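PDB 4HD5: polysaccharide deacetylase from Bacillus cereus, which probably hydrolyses carbon-nitrogen bonds other than peptide bonds, as expected of a zinc-binding polysaccharide deacetylase. Local coordinates for residues A[140-145]-A[192-197]; A[172-177]-A[353-358]. One frame throughout, in Å; residues are numbered along the deposited sequence.

Interaction 1 (A[140-145]-A[192-197]); sequences FEQKVP and DINKVN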
ATOM      1  N   PHE A 140      -7.226  11.475  -4.710  1.00 10.92           N
ATOM      2  CA  PHE A 140      -8.025  10.412  -5.280  1.00 10.96           C
ATOM      3  C   PHE A 140      -7.425   9.094  -4.786  1.00 10.70           C
ATOM      4  O   PHE A 140      -6.317   8.725  -5.180  1.00  9.79           O
ATOM      5  CB  PHE A 140      -8.001  10.483  -6.809  1.00 11.17           C
ATOM      6  CG  PHE A 140      -8.722  11.682  -7.375  1.00 11.67           C
ATOM      7  CD1 PHE A 140      -8.108  12.922  -7.418  1.00 11.91           C
ATOM      8  CD2 PHE A 140     -10.019  11.563  -7.863  1.00 12.37           C
ATOM      9  CE1 PHE A 140      -8.770  14.027  -7.939  1.00 12.48           C
ATOM     10  CE2 PHE A 140     -10.691  12.663  -8.384  1.00 12.84           C
ATOM     11  CZ  PHE A 140     -10.059  13.895  -8.423  1.00 13.02           C
ATOM     12  N   GLU A 141      -8.141   8.408  -3.902  1.00 10.99           N
ATOM     13  CA  GLU A 141      -7.627   7.187  -3.281  1.00 11.04           C
ATOM     14  C   GLU A 141      -7.189   6.217  -4.356  1.00 11.12           C
ATOM     15  O   GLU A 141      -7.915   5.992  -5.320  1.00 10.67           O
ATOM     16  CB  GLU A 141      -8.704   6.519  -2.434  1.00 11.74           C
ATOM     17  CG  GLU A 141      -9.111   7.322  -1.209  1.00 12.49           C
ATOM     18  CD  GLU A 141      -7.987   7.482  -0.213  1.00 12.91           C
ATOM     19  OE1 GLU A 141      -7.056   6.646  -0.193  1.00 12.13           O
ATOM     20  OE2 GLU A 141      -8.036   8.461   0.557  1.00 15.39           O
ATOM     21  N   GLN A 142      -6.003   5.640  -4.210  1.00 11.50           N
ATOM     22  CA  GLN A 142      -5.640   4.583  -5.151  1.00 11.70           C
ATOM     23  C   GLN A 142      -5.772   3.196  -4.559  1.00 11.17           C
ATOM     24  O   GLN A 142      -5.704   2.999  -3.341  1.00 10.07           O
ATOM     25  CB  GLN A 142      -4.296   4.798  -5.851  1.00 13.04           C
ATOM     26  CG  GLN A 142      -3.162   5.466  -5.106  1.00 13.12           C
ATOM     27  CD  GLN A 142      -1.927   5.627  -5.997  1.00 13.67           C
ATOM     28  OE1 GLN A 142      -2.012   5.533  -7.228  1.00 15.63           O
ATOM     29  NE2 GLN A 142      -0.785   5.881  -5.388  1.00 12.50           N
ATOM     30  N   LYS A 143      -6.020   2.249  -5.449  1.00 11.35           N
ATOM     31  CA  LYS A 143      -6.189   0.862  -5.080  1.00 11.51           C
ATOM     32  C   LYS A 143      -4.849   0.273  -4.706  1.00  9.41           C
ATOM     33  O   LYS A 143      -3.824   0.679  -5.237  1.00  9.22           O
ATOM     34  CB  LYS A 143      -6.836   0.087  -6.221  1.00 13.52           C
ATOM     35  CG  LYS A 143      -8.332   0.343  -6.290  1.00 17.14           C
ATOM     36  CD  LYS A 143      -8.968  -0.017  -7.626  1.00 19.14           C
ATOM     37  CE  LYS A 143      -8.543  -1.392  -8.130  1.00 20.63           C
ATOM     38  NZ  LYS A 143      -7.493  -1.305  -9.182  1.00 21.69           N
ATOM     39  N   VAL A 144      -4.870  -0.669  -3.767  1.00  7.76           N
ATOM     40  CA  VAL A 144      -3.651  -1.258  -3.238  1.00  6.90           C
ATOM     41  C   VAL A 144      -3.804  -2.765  -3.241  1.00  5.99           C
ATOM     42  O   VAL A 144      -4.566  -3.311  -2.446  1.00  5.99           O
ATOM     43  CB  VAL A 144      -3.345  -0.790  -1.802  1.00  7.11           C
ATOM     44  CG1 VAL A 144      -1.990  -1.318  -1.364  1.00  7.08           C
ATOM     45  CG2 VAL A 144      -3.394   0.731  -1.705  1.00  7.67           C
ATOM     46  N   PRO A 145      -3.126  -3.440  -4.170  1.00  5.30           N
ATOM     47  CA  PRO A 145      -3.101  -4.889  -4.081  1.00  4.95           C
ATOM     48  C   PRO A 145      -2.203  -5.351  -2.940  1.00  4.48           C
ATOM     49  O   PRO A 145      -1.101  -4.834  -2.768  1.00  4.24           O
ATOM     50  CB  PRO A 145      -2.532  -5.328  -5.429  1.00  5.17           C
ATOM     51  CG  PRO A 145      -2.216  -4.093  -6.201  1.00  5.43           C
ATOM     52  CD  PRO A 145      -2.293  -2.931  -5.268  1.00  5.44           C
ATOM     53  N   ASP A 192       2.076   6.398   2.926  1.00  7.84           N
ATOM     54  CA  ASP A 192       2.621   6.742   1.615  1.00  8.05           C
ATOM     55  C   ASP A 192       1.849   6.177   0.407  1.00  7.70           C
ATOM     56  O   ASP A 192       2.260   6.425  -0.736  1.00  7.88           O
ATOM     57  CB  ASP A 192       4.091   6.296   1.510  1.00  8.56           C
ATOM     58  CG  ASP A 192       5.031   7.102   2.410  1.00  9.30           C
ATOM     59  OD1 ASP A 192       4.670   8.208   2.875  1.00 10.39           O
ATOM     60  OD2 ASP A 192       6.152   6.614   2.647  1.00  9.75           O
ATOM     61  N   ILE A 193       0.750   5.452   0.626  1.00  7.26           N
ATOM     62  CA  ILE A 193       0.084   4.746  -0.480  1.00  7.15           C
ATOM     63  C   ILE A 193      -0.422   5.685  -1.573  1.00  7.49           C
ATOM     64  O   ILE A 193      -0.472   5.291  -2.730  1.00  7.11           O
ATOM     65  CB  ILE A 193      -1.078   3.808  -0.040  1.00  7.29           C
ATOM     66  CG1 ILE A 193      -2.111   4.540   0.820  1.00  7.67           C
ATOM     67  CG2 ILE A 193      -0.533   2.614   0.721  1.00  7.17           C
ATOM     68  CD1 ILE A 193      -3.488   3.908   0.800  1.00  7.81           C
ATOM     69  N   ASN A 194      -0.778   6.918  -1.218  1.00  7.84           N
ATOM     70  CA  ASN A 194      -1.214   7.903  -2.218  1.00  8.28           C
ATOM     71  C   ASN A 194      -0.091   8.834  -2.717  1.00  8.93           C
ATOM     72  O   ASN A 194      -0.317   9.687  -3.593  1.00  8.85           O
ATOM     73  CB  ASN A 194      -2.394   8.712  -1.658  1.00  8.63           C
ATOM     74  CG  ASN A 194      -3.666   7.888  -1.570  1.00  8.52           C
ATOM     75  OD1 ASN A 194      -4.060   7.233  -2.540  1.00  8.48           O
ATOM     76  ND2 ASN A 194      -4.318   7.922  -0.420  1.00  8.54           N
ATOM     77  N   LYS A 195       1.112   8.658  -2.172  1.00  9.34           N
ATOM     78  CA  LYS A 195       2.255   9.494  -2.507  1.00 10.46           C
ATOM     79  C   LYS A 195       3.262   8.781  -3.416  1.00  9.94           C
ATOM     80  O   LYS A 195       4.232   9.385  -3.835  1.00 10.67           O
ATOM     81  CB  LYS A 195       2.948   9.970  -1.224  1.00 11.82           C
ATOM     82  CG  LYS A 195       2.030  10.807  -0.328  1.00 13.48           C
ATOM     83  CD  LYS A 195       2.726  11.230   0.955  1.00 15.19           C
ATOM     84  CE  LYS A 195       1.760  11.949   1.883  1.00 16.93           C
ATOM     85  NZ  LYS A 195       2.377  12.131   3.222  1.00 19.48           N
ATOM     86  N   VAL A 196       3.029   7.508  -3.722  1.00  9.29           N
ATOM     87  CA  VAL A 196       3.919   6.756  -4.616  1.00  8.95           C
ATOM     88  C   VAL A 196       3.164   6.188  -5.800  1.00  8.85           C
ATOM     89  O   VAL A 196       1.936   6.041  -5.766  1.00  8.64           O
ATOM     90  CB  VAL A 196       4.643   5.600  -3.881  1.00  8.66           C
ATOM     91  CG1 VAL A 196       5.353   6.124  -2.642  1.00  8.97           C
ATOM     92  CG2 VAL A 196       3.668   4.486  -3.508  1.00  8.39           C
ATOM     93  N   ASN A 197       3.912   5.858  -6.851  1.00  9.23           N
ATOM     94  CA  ASN A 197       3.341   5.207  -8.015  1.00  9.25           C
ATOM     95  C   ASN A 197       3.164   3.713  -7.796  1.00  8.65           C
ATOM     96  O   ASN A 197       4.054   3.047  -7.279  1.00  8.35           O
ATOM     97  CB  ASN A 197       4.200   5.464  -9.254  1.00 10.12           C
ATOM     98  CG  ASN A 197       4.011   6.867  -9.801  1.00 11.07           C
ATOM     99  OD1 ASN A 197       2.887   7.376  -9.877  1.00 11.51           O
ATOM    100  ND2 ASN A 197       5.106   7.502 -10.176  1.00 11.73           N
TER
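Gln-142 and Asn-194 show how a linker and a loop can be joined by two amide side chains, each spending its polar end on the other segment. Residues 140-145 form the linker from the last strand of the N-terminal antiparallel sheet into the first strand, 146-149, of the TIM-barrel-like deacetylase fold, while 192-197 precede the neighbouring parallel strand, 199-206. The Asn-194 amide bridges two successive linker residues. Its OD1 accepts the backbone N of Gln-142 at 3.0 Å, in the carbonyl plane, and its ND2 gives a nearly straight bond to Glu-141 OE1, also 3.0 Å, meeting that oxygen from above the carboxylate plane. With both ends engaged, the amide cannot flip without losing both bonds. The Gln-142 side chain runs past it in the opposite direction and spends its NE2 on two carbonyls: Ile-193 O at 2.7 Å and Val-196 O at 2.8 Å, the latter almost in line with its C=O bond. The side chain gets there with chi1 at 34°, off the staggered value, consistent with mild strain, and Gln-142 CG passes 3.2 Å from Asn-194 OD1. Beside these bonds, Val-144 and Ile-193 cross at about a right angle, with Val-144 CG2 4.0 Å from Ile-193 CD1.

Ile-193 O belongs to a type I beta turn, closed by Lys-195 N bonding to Asp-192 O at 2.9 Å, with Ile-193 and Asn-194 at its corners; Val-196 O lies just past it. Further out, Val-144 and Ile-193 both rest on Phe-201 of the barrel. The N-terminal domain bonds to both segments: Asn-194 shares a backbone hydrogen bond with Glu-116, and Arg-114 NE bonds to Glu-141 O.

Interaction 2 (A[172-177]-A[353-358]); sequences AQMKHL and EQFASS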
ATOM      1  N   ALA A 172      10.126 -14.183 -11.821  1.00  6.51           N
ATOM      2  CA  ALA A 172       9.402 -13.551 -12.935  1.00  6.54           C
ATOM      3  C   ALA A 172       8.374 -12.530 -12.455  1.00  6.11           C
ATOM      4  O   ALA A 172       8.251 -11.445 -13.021  1.00  6.08           O
ATOM      5  CB  ALA A 172       8.744 -14.599 -13.814  1.00  6.76           C
ATOM      6  N   GLN A 173       7.635 -12.875 -11.404  1.00  5.84           N
ATOM      7  CA  GLN A 173       6.624 -11.981 -10.868  1.00  5.46           C
ATOM      8  C   GLN A 173       7.259 -10.704 -10.296  1.00  5.45           C
ATOM      9  O   GLN A 173       6.802  -9.587 -10.565  1.00  5.27           O
ATOM     10  CB  GLN A 173       5.768 -12.728  -9.841  1.00  5.17           C
ATOM     11  CG  GLN A 173       4.903 -13.817 -10.469  1.00  5.30           C
ATOM     12  CD  GLN A 173       4.411 -14.844  -9.464  1.00  5.12           C
ATOM     13  OE1 GLN A 173       4.385 -14.587  -8.273  1.00  4.82           O
ATOM     14  NE2 GLN A 173       4.005 -16.000  -9.948  1.00  5.30           N
ATOM     15  N   MET A 174       8.313 -10.868  -9.505  1.00  5.73           N
ATOM     16  CA  MET A 174       8.996  -9.724  -8.925  1.00  5.82           C
ATOM     17  C   MET A 174       9.668  -8.876 -10.010  1.00  6.53           C
ATOM     18  O   MET A 174       9.654  -7.655  -9.925  1.00  6.48           O
ATOM     19  CB  MET A 174      10.013 -10.169  -7.879  1.00  5.85           C
ATOM     20  CG  MET A 174       9.395 -10.855  -6.672  1.00  5.56           C
ATOM     21  SD  MET A 174       8.192  -9.833  -5.799  1.00  5.16           S
ATOM     22  CE  MET A 174       6.627 -10.370  -6.470  1.00  5.01           C
ATOM     23  N   LYS A 175      10.231  -9.507 -11.042  1.00  7.36           N
ATOM     24  CA  LYS A 175      10.810  -8.736 -12.141  1.00  8.42           C
ATOM     25  C   LYS A 175       9.745  -7.923 -12.882  1.00  8.22           C
ATOM     26  O   LYS A 175      10.020  -6.807 -13.344  1.00  8.05           O
ATOM     27  CB  LYS A 175      11.570  -9.637 -13.120  1.00  9.88           C
ATOM     28  CG  LYS A 175      12.461  -8.862 -14.072  1.00 11.59           C
ATOM     29  CD  LYS A 175      13.493  -9.759 -14.741  1.00 13.74           C
ATOM     30  CE  LYS A 175      14.361  -8.973 -15.714  1.00 14.96           C
ATOM     31  NZ  LYS A 175      13.570  -8.297 -16.784  1.00 15.63           N
ATOM     32  N   HIS A 176       8.525  -8.456 -12.969  1.00  7.91           N
ATOM     33  CA  HIS A 176       7.432  -7.712 -13.591  1.00  8.05           C
ATOM     34  C   HIS A 176       7.115  -6.424 -12.803  1.00  7.78           C
ATOM     35  O   HIS A 176       6.931  -5.338 -13.389  1.00  7.96           O
ATOM     36  CB  HIS A 176       6.186  -8.582 -13.746  1.00  8.22           C
ATOM     37  CG  HIS A 176       4.969  -7.806 -14.138  1.00  8.32           C
ATOM     38  ND1 HIS A 176       4.731  -7.402 -15.434  1.00  8.97           N
ATOM     39  CD2 HIS A 176       3.935  -7.339 -13.402  1.00  7.97           C
ATOM     40  CE1 HIS A 176       3.605  -6.712 -15.476  1.00  8.77           C
ATOM     41  NE2 HIS A 176       3.097  -6.672 -14.258  1.00  8.32           N
ATOM     42  N   LEU A 177       7.088  -6.531 -11.477  1.00  7.47           N
ATOM     43  CA  LEU A 177       6.902  -5.357 -10.615  1.00  7.26           C
ATOM     44  C   LEU A 177       8.040  -4.331 -10.803  1.00  7.86           C
ATOM     45  O   LEU A 177       7.797  -3.113 -10.837  1.00  8.10           O
ATOM     46  CB  LEU A 177       6.801  -5.778  -9.142  1.00  6.87           C
ATOM     47  CG  LEU A 177       5.668  -6.752  -8.757  1.00  6.48           C
ATOM     48  CD1 LEU A 177       5.633  -6.958  -7.254  1.00  6.17           C
ATOM     49  CD2 LEU A 177       4.313  -6.266  -9.243  1.00  6.40           C
ATOM     50  N   GLU A 353       1.164 -13.332 -16.660  1.00  9.21           N
ATOM     51  CA  GLU A 353       0.061 -12.610 -17.261  1.00  9.69           C
ATOM     52  C   GLU A 353      -1.195 -12.640 -16.376  1.00  9.27           C
ATOM     53  O   GLU A 353      -1.801 -11.602 -16.141  1.00  8.40           O
ATOM     54  CB  GLU A 353      -0.179 -13.120 -18.680  1.00 11.21           C
ATOM     55  CG  GLU A 353       0.884 -12.596 -19.660  1.00 12.49           C
ATOM     56  CD  GLU A 353       2.278 -13.199 -19.490  1.00 13.62           C
ATOM     57  OE1 GLU A 353       2.389 -14.431 -19.270  1.00 15.12           O
ATOM     58  OE2 GLU A 353       3.277 -12.443 -19.620  1.00 15.03           O
ATOM     59  N   GLN A 354      -1.542 -13.812 -15.841  1.00  9.14           N
ATOM     60  CA  GLN A 354      -2.615 -13.907 -14.843  1.00  9.05           C
ATOM     61  C   GLN A 354      -2.305 -13.020 -13.640  1.00  8.25           C
ATOM     62  O   GLN A 354      -3.178 -12.314 -13.136  1.00  8.12           O
ATOM     63  CB  GLN A 354      -2.818 -15.353 -14.385  1.00  9.37           C
ATOM     64  CG  GLN A 354      -3.456 -16.244 -15.446  1.00 10.54           C
ATOM     65  CD  GLN A 354      -3.419 -17.720 -15.092  1.00 10.97           C
ATOM     66  OE1 GLN A 354      -2.434 -18.218 -14.553  1.00 10.81           O
ATOM     67  NE2 GLN A 354      -4.499 -18.431 -15.397  1.00 11.78           N
ATOM     68  N   PHE A 355      -1.049 -13.062 -13.203  1.00  7.74           N
ATOM     69  CA  PHE A 355      -0.567 -12.273 -12.069  1.00  7.26           C
ATOM     70  C   PHE A 355      -0.790 -10.787 -12.338  1.00  7.39           C
ATOM     71  O   PHE A 355      -1.400 -10.088 -11.529  1.00  6.97           O
ATOM     72  CB  PHE A 355       0.911 -12.600 -11.855  1.00  7.02           C
ATOM     73  CG  PHE A 355       1.638 -11.694 -10.894  1.00  6.69           C
ATOM     74  CD1 PHE A 355       1.501 -11.845  -9.525  1.00  6.38           C
ATOM     75  CD2 PHE A 355       2.519 -10.734 -11.364  1.00  6.72           C
ATOM     76  CE1 PHE A 355       2.204 -11.029  -8.646  1.00  6.18           C
ATOM     77  CE2 PHE A 355       3.226  -9.916 -10.487  1.00  6.45           C
ATOM     78  CZ  PHE A 355       3.070 -10.063  -9.129  1.00  6.17           C
ATOM     79  N   ALA A 356      -0.322 -10.325 -13.495  1.00  7.91           N
ATOM     80  CA  ALA A 356      -0.425  -8.917 -13.868  1.00  8.49           C
ATOM     81  C   ALA A 356      -1.872  -8.458 -13.938  1.00  9.18           C
ATOM     82  O   ALA A 356      -2.207  -7.381 -13.461  1.00  9.77           O
ATOM     83  CB  ALA A 356       0.267  -8.664 -15.191  1.00  8.84           C
ATOM     84  N   SER A 357      -2.734  -9.272 -14.531  1.00 10.07           N
ATOM     85  CA  SER A 357      -4.154  -8.940 -14.601  1.00 11.04           C
ATOM     86  C   SER A 357      -4.823  -8.861 -13.231  1.00 10.63           C
ATOM     87  O   SER A 357      -5.729  -8.041 -13.031  1.00 10.68           O
ATOM     88  CB  SER A 357      -4.897  -9.952 -15.481  1.00 12.13           C
ATOM     89  OG  SER A 357      -4.377  -9.914 -16.803  1.00 13.83           O
ATOM     90  N   SER A 358      -4.379  -9.697 -12.294  1.00 10.37           N
ATOM     91  CA  SER A 358      -4.991  -9.760 -10.966  1.00 10.44           C
ATOM     92  C   SER A 358      -4.665  -8.522 -10.125  1.00 10.68           C
ATOM     93  O   SER A 358      -5.373  -8.233  -9.168  1.00 10.48           O
ATOM     94  CB  SER A 358      -4.594 -11.055 -10.226  1.00 10.42           C
ATOM     95  OG  SER A 358      -3.267 -11.015  -9.706  1.00 10.66           O
TER
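Phe-355 reaches from the C-terminal helix 352-358 to the flank of helix 167-179 and illustrates how one aromatic ring can carry most of the contact between two helices on the outside of a TIM-barrel-like fold. The axes of the short segments 172-177 and 353-358 approach to 10.4 Å and cross at -46°, wide enough for a ring to enter between them. With CG anti to the backbone N (chi1 169°), the phenyl group projects across the gap.

The principal aromatic contact is CH-pi: Gln-173 CB sits over the ring, 3.9 Å from its centroid and only 13° off the normal. The rest of that side chain lies extended across the same ring, its amide close to parallel with it, and OE1 is hydrogen-bonded to Tyr-149 OH on strand 146-149, which anchors the amide at its far end.

Apolar contacts complete the setting. Leu-177 CD2 approaches Phe-355 CZ obliquely at 4.0 Å, and Met-174 CE lies more loosely near the same atom. Leu-147 and Tyr-149 of the barrel strand, together with Ile-346, also touch the phenyl group and bury it against the barrel.

His-176 brings a second flat group. Its CD2 stands at the edge of the phenyl ring, 4.0 Å from Phe-355 CE2, whereas NE2 comes within 3.6 Å of Ala-356 CB, whose small methyl lets the imidazole draw close to the helix.

Phe-355 CE2 also lies 3.6 Å from Gln-173 O, a carbonyl already bonded to Leu-177 N by the regular helix. No hydrogen bond links the two segments, so their mutual hold rests on shape and dispersion, with the Gln-173 amide tied to the barrel strand.

Interactions 1 and 2 are centred 18 Å apart, their nearest atoms about 6 Å from each other without touching, and strand 146-149 connects them: residues 140-145 lead into it, while Leu-147 and Tyr-149 on it support the helix pair of interaction 2. Their segments alternate along the chain, and the chain end lies near the linker, where Lys-143 and the Lys-360 carboxylate form a weak, long ion pair. Neither contact belongs to the zinc site of Asp-206, His-264 and His-268. Loop 192-197 enters strand 199-206, which has the zinc ligand Asp-206 at its other end; interaction 1 ties the interdomain linker to the barrel, whereas interaction 2 packs two helices on its outside.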